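Local coordinates for TcpB (Brucella melitensis, PDB 4LQC), which is a bacterial TIR-domain protein, its domain a central parallel beta-sheet flanked by helices, as in the wider family of TIR signalling domains, at residues 6-11 / 33-38; 13-18 / 40-45; 23-28 / 125-130; 47-52 / 78-83. The protein carries 2 engineered substitutions. All blocks are in the same frame, centred on the assembly; numbering follows the deposited sequence.

How the interactions relate
Interactions 1 and 2 lie on the same two neighbouring strands, 7-14 and 36-43, with centres about 16 Å apart. They meet where Tyr38 OH probably bonds Lys18 O, and where the rings of Phe10 and Tyr41 pack. Interaction 3 packs the intervening helix 18-31 against helix 127-136. Its Leu25 and Val26 rest on Ile11 and Tyr38 of interaction 1, whose centre is about 13 Å away. Interaction 4 holds the start of the helix after strand 36-43. It joins interaction 2 through Lys52 NZ, which probably bonds the carbonyl oxygens of Ala40 and Thr42. Interactions 3 and 4 are on opposite sides of the chain's centre, with nearest atoms about 14 Å apart.

Interaction 1 of 4, residues 6-11 / 33-38; sequences EYDFFI and GAKIFY
This is a parallel beta pairing between strands 7-14 and 36-43, in which Phe9 pairs with Ile36 and Phe10 with Phe37. It lies at the edge of the sheet, because 36-43 is an outermost strand of the chain. Three backbone bonds form its ladder. Phe9 N donates to Lys35 O at 3.1 Å, Phe37 N to Phe9 O at 2.8 Å, and Ile11 N to Phe37 O at 2.9 Å. Helix 18-31 joins the two strands, so the contact closes a beta-alpha-beta unit. The side facing helix 18-31 carries Phe9 and Ile36, whose CB and CG2 are 3.9 Å apart, and Ile36 touches Leu29.

On the opposite side, shared by Phe10 and Phe37, the Phe37 ring stacks on Tyr7, which precedes the corner at Asp8. The Tyr7 and Phe37 rings lie face to face, with centroids 3.9 Å apart and planes at 12°. Lys35 CB sits over the other face of Tyr7, 3.8 Å from the ring centroid in a CH-pi contact. The tyrosine ring is held between an aliphatic and an aromatic neighbour. Asp8 CG stands beside its own backbone N (chi1 -50°), which lets Asp8 OD2 accept from Lys35 N at 2.6 Å through the anti lone pair. The bond is nearly straight, at 168° about the hydrogen. Lys35 NZ is 4.3 Å from Asp8 OD2, too distant for a salt bridge.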
loop_
_atom_site.group_PDB
_atom_site.type_symbol
_atom_site.label_atom_id
_atom_site.label_comp_id
_atom_site.label_asym_id
_atom_site.label_seq_id
_atom_site.Cartn_x
_atom_site.Cartn_y
_atom_site.Cartn_z
ATOM N N GLU B 6 26.680 -18.183 7.140
ATOM C CA GLU B 6 25.245 -18.096 6.843
ATOM C C GLU B 6 24.626 -16.791 7.315
ATOM O O GLU B 6 24.697 -16.449 8.496
ATOM C CB GLU B 6 24.449 -19.249 7.474
ATOM C CG GLU B 6 22.937 -19.155 7.165
ATOM C CD GLU B 6 22.043 -19.944 8.118
ATOM O OE1 GLU B 6 22.297 -19.906 9.343
ATOM O OE2 GLU B 6 21.074 -20.588 7.638
ATOM N N TYR B 7 23.982 -16.080 6.396
ATOM C CA TYR B 7 23.354 -14.795 6.715
ATOM C C TYR B 7 21.984 -14.940 7.345
ATOM O O TYR B 7 21.412 -16.025 7.355
ATOM C CB TYR B 7 23.229 -13.954 5.450
ATOM C CG TYR B 7 24.456 -13.130 5.160
ATOM C CD1 TYR B 7 25.730 -13.586 5.503
ATOM C CD2 TYR B 7 24.345 -11.893 4.557
ATOM C CE1 TYR B 7 26.865 -12.818 5.236
ATOM C CE2 TYR B 7 25.466 -11.122 4.293
ATOM C CZ TYR B 7 26.717 -11.582 4.634
ATOM O OH TYR B 7 27.808 -10.791 4.363
ATOM N N ASP B 8 21.455 -13.830 7.857
ATOM C CA ASP B 8 20.108 -13.794 8.415
ATOM C C ASP B 8 19.032 -13.625 7.334
ATOM O O ASP B 8 18.021 -14.319 7.354
ATOM C CB ASP B 8 19.988 -12.688 9.466
ATOM C CG ASP B 8 21.101 -12.742 10.501
ATOM O OD1 ASP B 8 21.163 -13.746 11.240
ATOM O OD2 ASP B 8 21.907 -11.784 10.583
ATOM N N PHE B 9 19.248 -12.712 6.390
ATOM C CA PHE B 9 18.244 -12.446 5.354
ATOM C C PHE B 9 18.871 -12.241 3.986
ATOM O O PHE B 9 19.995 -11.739 3.883
ATOM C CB PHE B 9 17.480 -11.171 5.674
ATOM C CG PHE B 9 16.760 -11.206 6.972
ATOM C CD1 PHE B 9 15.557 -11.887 7.089
ATOM C CD2 PHE B 9 17.266 -10.539 8.078
ATOM C CE1 PHE B 9 14.877 -11.924 8.290
ATOM C CE2 PHE B 9 16.588 -10.563 9.286
ATOM C CZ PHE B 9 15.391 -11.259 9.393
ATOM N N PHE B 10 18.151 -12.618 2.931
ATOM C CA PHE B 10 18.388 -12.013 1.623
ATOM C C PHE B 10 17.114 -11.257 1.314
ATOM O O PHE B 10 16.042 -11.618 1.822
ATOM C CB PHE B 10 18.731 -13.036 0.533
ATOM C CG PHE B 10 17.597 -13.977 0.176
ATOM C CD1 PHE B 10 16.793 -13.737 -0.940
ATOM C CD2 PHE B 10 17.348 -15.107 0.942
ATOM C CE1 PHE B 10 15.768 -14.597 -1.273
ATOM C CE2 PHE B 10 16.320 -15.975 0.613
ATOM C CZ PHE B 10 15.524 -15.715 -0.492
ATOM N N ILE B 11 17.220 -10.194 0.519
ATOM C CA ILE B 11 16.032 -9.423 0.156
ATOM C C ILE B 11 15.846 -9.286 -1.352
ATOM O O ILE B 11 16.559 -8.531 -2.024
ATOM C CB ILE B 11 15.975 -8.058 0.875
ATOM C CG1 ILE B 11 14.752 -7.278 0.428
ATOM C CG2 ILE B 11 17.229 -7.267 0.622
ATOM C CD1 ILE B 11 14.317 -6.215 1.424
ATOM N N GLY B 33 22.351 -4.915 13.402
ATOM C CA GLY B 33 23.363 -5.959 13.420
ATOM C C GLY B 33 23.043 -7.219 12.632
ATOM O O GLY B 33 23.778 -8.200 12.714
ATOM N N ALA B 34 21.958 -7.198 11.864
ATOM C CA ALA B 34 21.601 -8.334 11.032
ATOM C C ALA B 34 22.490 -8.427 9.788
ATOM O O ALA B 34 22.894 -7.415 9.224
ATOM C CB ALA B 34 20.121 -8.262 10.637
ATOM N N LYS B 35 22.805 -9.641 9.366
ATOM C CA LYS B 35 23.513 -9.824 8.105
ATOM C C LYS B 35 22.520 -10.042 6.954
ATOM O O LYS B 35 21.699 -10.954 7.004
ATOM C CB LYS B 35 24.524 -10.980 8.225
ATOM C CG LYS B 35 25.404 -10.851 9.484
ATOM C CD LYS B 35 26.521 -11.905 9.577
ATOM C CE LYS B 35 26.272 -12.890 10.725
ATOM N NZ LYS B 35 25.922 -12.221 12.028
ATOM N N ILE B 36 22.586 -9.189 5.930
ATOM C CA ILE B 36 21.614 -9.212 4.821
ATOM C C ILE B 36 22.267 -9.170 3.453
ATOM O O ILE B 36 23.092 -8.274 3.179
ATOM C CB ILE B 36 20.673 -7.994 4.863
ATOM C CG1 ILE B 36 20.238 -7.712 6.290
ATOM C CG2 ILE B 36 19.426 -8.220 3.996
ATOM C CD1 ILE B 36 20.560 -6.341 6.677
ATOM N N PHE B 37 21.895 -10.134 2.607
ATOM C CA PHE B 37 22.243 -10.119 1.191
ATOM C C PHE B 37 21.235 -9.253 0.440
ATOM O O PHE B 37 20.021 -9.329 0.682
ATOM C CB PHE B 37 22.213 -11.537 0.597
ATOM C CG PHE B 37 23.399 -12.393 0.969
ATOM C CD1 PHE B 37 24.675 -12.029 0.584
ATOM C CD2 PHE B 37 23.227 -13.571 1.679
ATOM C CE1 PHE B 37 25.759 -12.809 0.911
ATOM C CE2 PHE B 37 24.304 -14.359 2.006
ATOM C CZ PHE B 37 25.574 -13.979 1.620
ATOM N N TYR B 38 21.732 -8.457 -0.496
ATOM C CA TYR B 38 20.919 -7.431 -1.126
ATOM C C TYR B 38 21.239 -7.280 -2.609
ATOM O O TYR B 38 20.380 -7.520 -3.462
ATOM C CB TYR B 38 21.144 -6.135 -0.333
ATOM C CG TYR B 38 20.857 -4.806 -0.979
ATOM C CD1 TYR B 38 19.698 -4.580 -1.702
ATOM C CD2 TYR B 38 21.722 -3.739 -0.769
ATOM C CE1 TYR B 38 19.439 -3.331 -2.252
ATOM C CE2 TYR B 38 21.479 -2.511 -1.304
ATOM C CZ TYR B 38 20.337 -2.299 -2.044
ATOM O OH TYR B 38 20.103 -1.043 -2.577
#

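Interaction 2 of 4, residues 13-18 / 40-45; sequences HAIEDK and AYTLKV. Engineered in segment 13-18: Ile15 (natural residue Ser).
The C-terminal ends of two parallel strands meet here, with His13 paired to Thr42 and Ala14 to Leu43. They belong to the beta-alpha-beta unit of strand 7-14, helix 18-31 and strand 36-43. Leu43 N donates to His13 O at 2.8 Å. The bond from His13 N to Tyr41 O is weak, at 3.3 Å.

The imidazole of His13 lies across Thr42. Its CG is set between the backbone N and the carbonyl carbon (chi1 56°), which brings one ring face over Thr42 CA, 4.0 Å from the ring centroid. His13 ND1 is hydrogen-bonded to Ile11 O, which helps fix the turn of the ring. Thr42 sends its two branches to different partners. Thr42 OG1 accepts a hydrogen bond from Lys18 NZ; the modelled 2.5 Å is very short, so its exact length is doubtful. Thr42 CG2 packs 3.6 Å from CB of Ile15, an engineered residue that replaces serine. Lys18 also has a weak, long ion pair with Asp39 and a cation-pi contact with Tyr38.

Around the contact, Val22 of helix 18-31 touches His13. On the other face, His70 of helix 69-72 meets Ala14, while Phe71 of that helix and Trp76 pack on Leu43.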
loop_
_atom_site.group_PDB
_atom_site.type_symbol
_atom_site.label_atom_id
_atom_site.label_comp_id
_atom_site.label_asym_id
_atom_site.label_seq_id
_atom_site.Cartn_x
_atom_site.Cartn_y
_atom_site.Cartn_z
ATOM N N HIS B 13 13.863 -8.181 -4.643
ATOM C CA HIS B 13 13.123 -6.960 -4.913
ATOM C C HIS B 13 13.241 -6.615 -6.383
ATOM O O HIS B 13 14.186 -7.038 -7.057
ATOM C CB HIS B 13 13.759 -5.838 -4.115
ATOM C CG HIS B 13 15.216 -5.661 -4.404
ATOM N ND1 HIS B 13 16.182 -6.504 -3.897
ATOM C CD2 HIS B 13 15.874 -4.746 -5.155
ATOM C CE1 HIS B 13 17.373 -6.111 -4.318
ATOM N NE2 HIS B 13 17.214 -5.047 -5.084
ATOM N N ALA B 14 12.278 -5.855 -6.885
ATOM C CA ALA B 14 12.384 -5.297 -8.221
ATOM C C ALA B 14 13.432 -4.188 -8.193
ATOM O O ALA B 14 13.627 -3.533 -7.170
ATOM C CB ALA B 14 11.036 -4.755 -8.666
ATOM N N ILE B 15 14.122 -3.972 -9.302
ATOM C CA ILE B 15 15.145 -2.935 -9.316
ATOM C C ILE B 15 14.572 -1.559 -8.997
ATOM O O ILE B 15 15.221 -0.752 -8.339
ATOM C CB ILE B 15 15.900 -2.874 -10.658
ATOM C CG1 ILE B 15 16.918 -1.722 -10.627
ATOM C CG2 ILE B 15 14.922 -2.731 -11.820
ATOM C CD1 ILE B 15 17.804 -1.642 -11.847
ATOM N N GLU B 16 13.340 -1.309 -9.430
ATOM C CA GLU B 16 12.718 -0.002 -9.261
ATOM C C GLU B 16 12.602 0.368 -7.794
ATOM O O GLU B 16 12.525 1.547 -7.452
ATOM C CB GLU B 16 11.337 0.029 -9.919
ATOM C CG GLU B 16 11.362 0.039 -11.442
ATOM C CD GLU B 16 11.346 -1.354 -12.041
ATOM O OE1 GLU B 16 11.332 -2.349 -11.273
ATOM O OE2 GLU B 16 11.341 -1.472 -13.291
ATOM N N ASP B 17 12.587 -0.652 -6.935
ATOM C CA ASP B 17 12.483 -0.468 -5.489
ATOM C C ASP B 17 13.853 -0.394 -4.821
ATOM O O ASP B 17 13.948 -0.083 -3.632
ATOM C CB ASP B 17 11.732 -1.648 -4.867
ATOM C CG ASP B 17 10.266 -1.666 -5.218
ATOM O OD1 ASP B 17 9.585 -0.627 -5.033
ATOM O OD2 ASP B 17 9.789 -2.732 -5.674
ATOM N N LYS B 18 14.902 -0.696 -5.582
ATOM C CA LYS B 18 16.226 -0.969 -5.018
ATOM C C LYS B 18 16.816 0.178 -4.230
ATOM O O LYS B 18 17.403 -0.033 -3.160
ATOM C CB LYS B 18 17.209 -1.376 -6.110
ATOM C CG LYS B 18 18.568 -1.811 -5.591
ATOM C CD LYS B 18 19.410 -2.369 -6.710
ATOM C CE LYS B 18 20.716 -2.929 -6.164
ATOM N NZ LYS B 18 20.963 -4.347 -6.583
ATOM N N ALA B 40 22.782 -8.917 -4.998
ATOM C CA ALA B 40 22.647 -10.016 -5.961
ATOM C C ALA B 40 21.221 -10.515 -6.084
ATOM O O ALA B 40 20.942 -11.473 -6.806
ATOM C CB ALA B 40 23.589 -11.185 -5.602
ATOM N N TYR B 41 20.311 -9.867 -5.371
ATOM C CA TYR B 41 18.934 -10.321 -5.355
ATOM C C TYR B 41 17.983 -9.325 -5.984
ATOM O O TYR B 41 16.797 -9.313 -5.684
ATOM C CB TYR B 41 18.526 -10.712 -3.932
ATOM C CG TYR B 41 19.293 -11.940 -3.511
ATOM C CD1 TYR B 41 18.883 -13.203 -3.922
ATOM C CD2 TYR B 41 20.461 -11.839 -2.771
ATOM C CE1 TYR B 41 19.594 -14.326 -3.581
ATOM C CE2 TYR B 41 21.181 -12.971 -2.416
ATOM C CZ TYR B 41 20.741 -14.206 -2.830
ATOM O OH TYR B 41 21.442 -15.339 -2.503
ATOM N N THR B 42 18.509 -8.501 -6.877
ATOM C CA THR B 42 17.650 -7.667 -7.695
ATOM C C THR B 42 17.010 -8.533 -8.765
ATOM O O THR B 42 17.685 -9.302 -9.456
ATOM C CB THR B 42 18.428 -6.531 -8.370
ATOM O OG1 THR B 42 19.011 -5.692 -7.369
ATOM C CG2 THR B 42 17.501 -5.707 -9.222
ATOM N N LEU B 43 15.697 -8.422 -8.896
ATOM C CA LEU B 43 14.976 -9.241 -9.858
ATOM C C LEU B 43 14.692 -8.412 -11.092
ATOM O O LEU B 43 14.196 -7.280 -10.995
ATOM C CB LEU B 43 13.670 -9.735 -9.242
ATOM C CG LEU B 43 13.925 -10.628 -8.029
ATOM C CD1 LEU B 43 12.732 -10.602 -7.082
ATOM C CD2 LEU B 43 14.248 -12.041 -8.484
ATOM N N LYS B 44 15.026 -8.970 -12.249
ATOM C CA LYS B 44 14.815 -8.287 -13.512
ATOM C C LYS B 44 13.936 -9.159 -14.376
ATOM O O LYS B 44 13.842 -10.365 -14.139
ATOM C CB LYS B 44 16.152 -8.050 -14.215
ATOM C CG LYS B 44 17.100 -7.136 -13.458
ATOM C CD LYS B 44 18.458 -7.113 -14.119
ATOM C CE LYS B 44 19.301 -5.947 -13.616
ATOM N NZ LYS B 44 19.707 -6.114 -12.193
ATOM N N VAL B 45 13.285 -8.557 -15.367
ATOM C CA VAL B 45 12.557 -9.328 -16.369
ATOM C C VAL B 45 13.461 -10.409 -16.964
ATOM O O VAL B 45 14.581 -10.116 -17.389
ATOM C CB VAL B 45 12.044 -8.423 -17.499
ATOM C CG1 VAL B 45 11.615 -9.256 -18.691
ATOM C CG2 VAL B 45 10.893 -7.560 -16.998
#

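Interaction 3 of 4, residues 23-28 / 125-130; sequences QDLVAA and KSVEEI
One methyl group, Val127 CG2, makes most of this contact, reaching Asp24, Leu25 and Ala28 of the facing helix. Val127 CG2 lies 3.7 Å from Leu25 CA and 3.9 Å from Asp24 CB. Ala28 CB is further off, 4.4 Å from Val127 CG2. The methyl therefore rests against the backbone of helix 18-31 as much as against its side chains. The valine torsion explains this. With chi1 at 56°, CG2 is anti to the backbone N and CG1 falls between N and the carbonyl carbon, a rotamer that valine seldom takes in a helix.

A second apolar touch comes one turn further along helix 127-136. Leu25 CD1 meets Ile130 CG2 at 4.1 Å, the two side chains crossing at about a right angle. The contact is thus helix against helix, between 18-31 and the start of 127-136, within the helical layer of the TIR fold. Further along helix 127-136, Leu134 packs on Leu25 and Ala131 on Ala28. From the sheet side, Ile11 of strand 7-14 touches Leu25.

The start of helix 127-136 is closed by a capping box. Ser126 is the N-cap, and its OG accepts from Glu129 N at 3.1 Å. In return Ser126 N donates to Glu129 OE2 at 3.2 Å, meeting the anti lone pair of that oxygen. Both bonds are nearly straight, at 165° and 164° about the hydrogen. Asp105 of the second subunit accepts from Val127 N through OD2 and packs on Ser126, so the same helix start also meets the second subunit.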
loop_
_atom_site.group_PDB
_atom_site.type_symbol
_atom_site.label_atom_id
_atom_site.label_comp_id
_atom_site.label_asym_id
_atom_site.label_seq_id
_atom_site.Cartn_x
_atom_site.Cartn_y
_atom_site.Cartn_z
ATOM N N GLN B 23 16.727 -0.066 0.133
ATOM C CA GLN B 23 17.948 0.439 0.767
ATOM C C GLN B 23 17.680 0.913 2.195
ATOM O O GLN B 23 18.472 0.638 3.105
ATOM C CB GLN B 23 18.606 1.546 -0.055
ATOM C CG GLN B 23 20.104 1.693 0.221
ATOM C CD GLN B 23 20.708 2.920 -0.434
ATOM O OE1 GLN B 23 19.991 3.841 -0.833
ATOM N NE2 GLN B 23 22.036 2.949 -0.534
ATOM N N ASP B 24 16.576 1.629 2.385
ATOM C CA ASP B 24 16.088 1.960 3.720
ATOM C C ASP B 24 16.082 0.746 4.653
ATOM O O ASP B 24 16.644 0.794 5.742
ATOM C CB ASP B 24 14.645 2.468 3.645
ATOM C CG ASP B 24 14.512 3.797 2.921
ATOM O OD1 ASP B 24 13.382 4.347 2.939
ATOM O OD2 ASP B 24 15.510 4.275 2.338
ATOM N N LEU B 25 15.427 -0.335 4.224
ATOM C CA LEU B 25 15.280 -1.542 5.043
ATOM C C LEU B 25 16.596 -2.307 5.227
ATOM O O LEU B 25 16.817 -2.929 6.267
ATOM C CB LEU B 25 14.221 -2.467 4.449
ATOM C CG LEU B 25 13.977 -3.773 5.202
ATOM C CD1 LEU B 25 13.666 -3.542 6.678
ATOM C CD2 LEU B 25 12.855 -4.550 4.533
ATOM N N VAL B 26 17.466 -2.269 4.221
ATOM C CA VAL B 26 18.793 -2.867 4.365
ATOM C C VAL B 26 19.615 -2.111 5.405
ATOM O O VAL B 26 20.264 -2.731 6.249
ATOM C CB VAL B 26 19.563 -2.943 3.023
ATOM C CG1 VAL B 26 20.967 -3.424 3.254
ATOM C CG2 VAL B 26 18.842 -3.876 2.065
ATOM N N ALA B 27 19.569 -0.780 5.358
ATOM C CA ALA B 27 20.324 0.045 6.310
ATOM C C ALA B 27 19.834 -0.104 7.751
ATOM O O ALA B 27 20.629 -0.107 8.692
ATOM C CB ALA B 27 20.281 1.504 5.899
ATOM N N ALA B 28 18.523 -0.210 7.921
ATOM C CA ALA B 28 17.937 -0.323 9.252
ATOM C C ALA B 28 18.239 -1.685 9.865
ATOM O O ALA B 28 18.434 -1.807 11.081
ATOM C CB ALA B 28 16.440 -0.113 9.183
ATOM N N LYS B 125 3.384 0.001 9.254
ATOM C CA LYS B 125 4.564 0.215 10.081
ATOM C C LYS B 125 5.642 0.994 9.348
ATOM O O LYS B 125 5.666 1.042 8.115
ATOM C CB LYS B 125 5.131 -1.126 10.556
ATOM C CG LYS B 125 4.228 -1.864 11.511
ATOM C CD LYS B 125 4.914 -3.083 12.036
ATOM C CE LYS B 125 4.066 -3.750 13.080
ATOM N NZ LYS B 125 4.713 -5.014 13.493
ATOM N N SER B 126 6.530 1.608 10.122
ATOM C CA SER B 126 7.633 2.356 9.564
ATOM C C SER B 126 8.730 1.369 9.207
ATOM O O SER B 126 8.702 0.223 9.663
ATOM C CB SER B 126 8.158 3.358 10.590
ATOM O OG SER B 126 8.834 2.680 11.635
ATOM N N VAL B 127 9.690 1.805 8.396
ATOM C CA VAL B 127 10.825 0.959 8.066
ATOM C C VAL B 127 11.574 0.504 9.332
ATOM O O VAL B 127 11.946 -0.650 9.442
ATOM C CB VAL B 127 11.772 1.633 7.030
ATOM C CG1 VAL B 127 12.247 2.985 7.523
ATOM C CG2 VAL B 127 12.955 0.737 6.722
ATOM N N GLU B 128 11.755 1.393 10.307
ATOM C CA GLU B 128 12.364 0.999 11.577
ATOM C C GLU B 128 11.563 -0.086 12.309
ATOM O O GLU B 128 12.145 -1.053 12.805
ATOM C CB GLU B 128 12.564 2.206 12.500
ATOM C CG GLU B 128 13.590 3.229 12.015
ATOM C CD GLU B 128 13.109 4.058 10.825
ATOM O OE1 GLU B 128 11.891 4.048 10.502
ATOM O OE2 GLU B 128 13.960 4.724 10.202
ATOM N N GLU B 129 10.242 0.074 12.400
ATOM C CA GLU B 129 9.415 -0.909 13.107
ATOM C C GLU B 129 9.505 -2.276 12.429
ATOM O O GLU B 129 9.521 -3.320 13.094
ATOM C CB GLU B 129 7.955 -0.451 13.203
ATOM C CG GLU B 129 7.729 0.767 14.115
ATOM C CD GLU B 129 6.249 1.165 14.242
ATOM O OE1 GLU B 129 5.723 1.180 15.378
ATOM O OE2 GLU B 129 5.606 1.485 13.217
ATOM N N ILE B 130 9.588 -2.270 11.100
ATOM C CA ILE B 130 9.677 -3.508 10.331
ATOM C C ILE B 130 11.038 -4.165 10.531
ATOM O O ILE B 130 11.159 -5.401 10.630
ATOM C CB ILE B 130 9.425 -3.239 8.837
ATOM C CG1 ILE B 130 7.933 -2.984 8.607
ATOM C CG2 ILE B 130 9.906 -4.404 7.985
ATOM C CD1 ILE B 130 7.590 -2.657 7.173
#

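Interaction 4 of 4, residues 47-52 / 78-83; sequences DSLRRK and ARELDG
Glu80 points its carboxylate from helix 78-83 at the first turn of helix 49-57, where Arg50 N donates to Glu80 OE2 at 2.9 Å. Beyond CG the glutamate chain is extended, which carries the group over to the other helix. The N-H does not arrive in the carboxylate plane but 45° out of it. Glu80 OE2 also lies 3.4 Å from both Leu49 CB and Arg50 CB.

The Arg50 guanidinium turns its edge to the glutamate, with its plane at 81° to that of the carboxylate. Arg50 NE stays 4.1 Å from Glu80 OE1, too far for a salt bridge. Beside this polar group, Leu49 CD2 meets Leu81 CD2 at 4.1 Å, their side chains crossing at about a right angle. Trp76 and Phe71 touch both leucines.

Two waters join the polar side. One accepts from Leu49 N and donates to Glu80 OE2, each at 2.8 Å. The other donates to Glu80 OE1 and is hydrogen-bonded to OG of Ser48, the N-cap residue. The helix start is therefore served by a carboxylate borrowed from another helix, directly and through water. A negative group beside these amide N-H bonds and near Arg50 is probably stabilised in its ionised form.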
loop_
_atom_site.group_PDB
_atom_site.type_symbol
_atom_site.label_atom_id
_atom_site.label_comp_id
_atom_site.label_asym_id
_atom_site.label_seq_id
_atom_site.Cartn_x
_atom_site.Cartn_y
_atom_site.Cartn_z
ATOM N N ASP B 47 14.540 -13.193 -15.201
ATOM C CA ASP B 47 15.107 -14.029 -14.136
ATOM C C ASP B 47 14.174 -15.174 -13.756
ATOM O O ASP B 47 13.007 -15.225 -14.186
ATOM C CB ASP B 47 15.406 -13.194 -12.884
ATOM C CG ASP B 47 16.552 -12.247 -13.081
ATOM O OD1 ASP B 47 17.445 -12.582 -13.886
ATOM O OD2 ASP B 47 16.576 -11.176 -12.433
ATOM N N SER B 48 14.684 -16.090 -12.941
ATOM C CA SER B 48 13.838 -17.111 -12.354
ATOM C C SER B 48 13.629 -16.811 -10.868
ATOM O O SER B 48 14.573 -16.861 -10.073
ATOM C CB SER B 48 14.438 -18.498 -12.548
ATOM O OG SER B 48 13.641 -19.491 -11.921
ATOM N N LEU B 49 12.390 -16.484 -10.505
ATOM C CA LEU B 49 12.045 -16.191 -9.119
ATOM C C LEU B 49 12.363 -17.378 -8.212
ATOM O O LEU B 49 12.959 -17.219 -7.144
ATOM C CB LEU B 49 10.555 -15.834 -9.011
ATOM C CG LEU B 49 10.020 -15.500 -7.616
ATOM C CD1 LEU B 49 10.769 -14.293 -6.986
ATOM C CD2 LEU B 49 8.539 -15.221 -7.686
ATOM N N ARG B 50 11.960 -18.562 -8.656
ATOM C CA ARG B 50 12.104 -19.789 -7.881
ATOM C C ARG B 50 13.563 -20.064 -7.606
ATOM O O ARG B 50 13.942 -20.388 -6.475
ATOM C CB ARG B 50 11.499 -20.963 -8.661
ATOM C CG ARG B 50 11.625 -22.332 -8.003
ATOM C CD ARG B 50 10.954 -23.410 -8.873
ATOM N NE ARG B 50 11.398 -23.317 -10.264
ATOM C CZ ARG B 50 12.506 -23.890 -10.748
ATOM N NH1 ARG B 50 13.295 -24.608 -9.953
ATOM N NH2 ARG B 50 12.832 -23.738 -12.033
ATOM N N ARG B 51 14.381 -19.926 -8.648
ATOM C CA ARG B 51 15.809 -20.185 -8.544
ATOM C C ARG B 51 16.501 -19.121 -7.712
ATOM O O ARG B 51 17.406 -19.423 -6.932
ATOM C CB ARG B 51 16.437 -20.282 -9.936
ATOM C CG ARG B 51 16.098 -21.580 -10.639
ATOM C CD ARG B 51 16.800 -21.703 -11.979
ATOM N NE ARG B 51 18.249 -21.623 -11.831
ATOM C CZ ARG B 51 19.028 -22.655 -11.520
ATOM N NH1 ARG B 51 18.500 -23.859 -11.322
ATOM N NH2 ARG B 51 20.340 -22.481 -11.405
ATOM N N LYS B 52 16.075 -17.873 -7.872
ATOM C CA LYS B 52 16.624 -16.789 -7.065
ATOM C C LYS B 52 16.286 -16.976 -5.581
ATOM O O LYS B 52 17.132 -16.753 -4.713
ATOM C CB LYS B 52 16.103 -15.442 -7.571
ATOM C CG LYS B 52 16.881 -14.867 -8.741
ATOM C CD LYS B 52 18.056 -14.004 -8.243
ATOM C CE LYS B 52 18.680 -13.217 -9.383
ATOM N NZ LYS B 52 19.303 -11.938 -8.899
ATOM N N ALA B 78 2.625 -17.873 -12.305
ATOM C CA ALA B 78 1.638 -17.860 -11.232
ATOM C C ALA B 78 2.033 -18.801 -10.110
ATOM O O ALA B 78 1.819 -18.483 -8.937
ATOM C CB ALA B 78 0.236 -18.228 -11.771
ATOM N N ARG B 79 2.584 -19.962 -10.477
ATOM C CA ARG B 79 2.907 -21.017 -9.517
ATOM C C ARG B 79 4.108 -20.679 -8.664
ATOM O O ARG B 79 4.261 -21.200 -7.553
ATOM C CB ARG B 79 3.166 -22.352 -10.227
ATOM C CG ARG B 79 4.177 -22.322 -11.370
ATOM C CD ARG B 79 4.329 -23.721 -11.998
ATOM N NE ARG B 79 5.355 -23.754 -13.037
ATOM C CZ ARG B 79 5.489 -24.724 -13.943
ATOM N NH1 ARG B 79 4.649 -25.755 -13.966
ATOM N NH2 ARG B 79 6.466 -24.652 -14.837
ATOM N N GLU B 80 4.987 -19.846 -9.207
ATOM C CA GLU B 80 6.152 -19.383 -8.479
ATOM C C GLU B 80 5.754 -18.302 -7.472
ATOM O O GLU B 80 6.401 -18.151 -6.439
ATOM C CB GLU B 80 7.228 -18.901 -9.456
ATOM C CG GLU B 80 7.838 -20.059 -10.289
ATOM C CD GLU B 80 9.113 -19.674 -11.036
ATOM O OE1 GLU B 80 9.386 -20.296 -12.075
ATOM O OE2 GLU B 80 9.839 -18.744 -10.595
ATOM N N LEU B 81 4.683 -17.565 -7.766
ATOM C CA LEU B 81 4.121 -16.615 -6.788
ATOM C C LEU B 81 3.429 -17.382 -5.668
ATOM O O LEU B 81 3.671 -17.150 -4.479
ATOM C CB LEU B 81 3.108 -15.665 -7.434
ATOM C CG LEU B 81 3.632 -14.574 -8.365
ATOM C CD1 LEU B 81 2.478 -13.687 -8.785
ATOM C CD2 LEU B 81 4.726 -13.740 -7.682
ATOM N N ASP B 82 2.560 -18.305 -6.071
ATOM C CA ASP B 82 1.882 -19.177 -5.132
ATOM C C ASP B 82 2.885 -19.963 -4.297
ATOM O O ASP B 82 2.596 -20.289 -3.142
ATOM C CB ASP B 82 0.958 -20.141 -5.871
ATOM C CG ASP B 82 -0.159 -19.429 -6.598
ATOM O OD1 ASP B 82 -0.372 -18.217 -6.341
ATOM O OD2 ASP B 82 -0.841 -20.087 -7.416
ATOM N N GLY B 83 4.049 -20.262 -4.888
ATOM C CA GLY B 83 5.104 -21.018 -4.225
ATOM C C GLY B 83 5.761 -20.289 -3.060
ATOM O O GLY B 83 6.243 -20.915 -2.116
HETATM O O HOH W 1 10.421 -16.848 -12.509
HETATM O O HOH W 2 11.468 -20.657 -13.433
#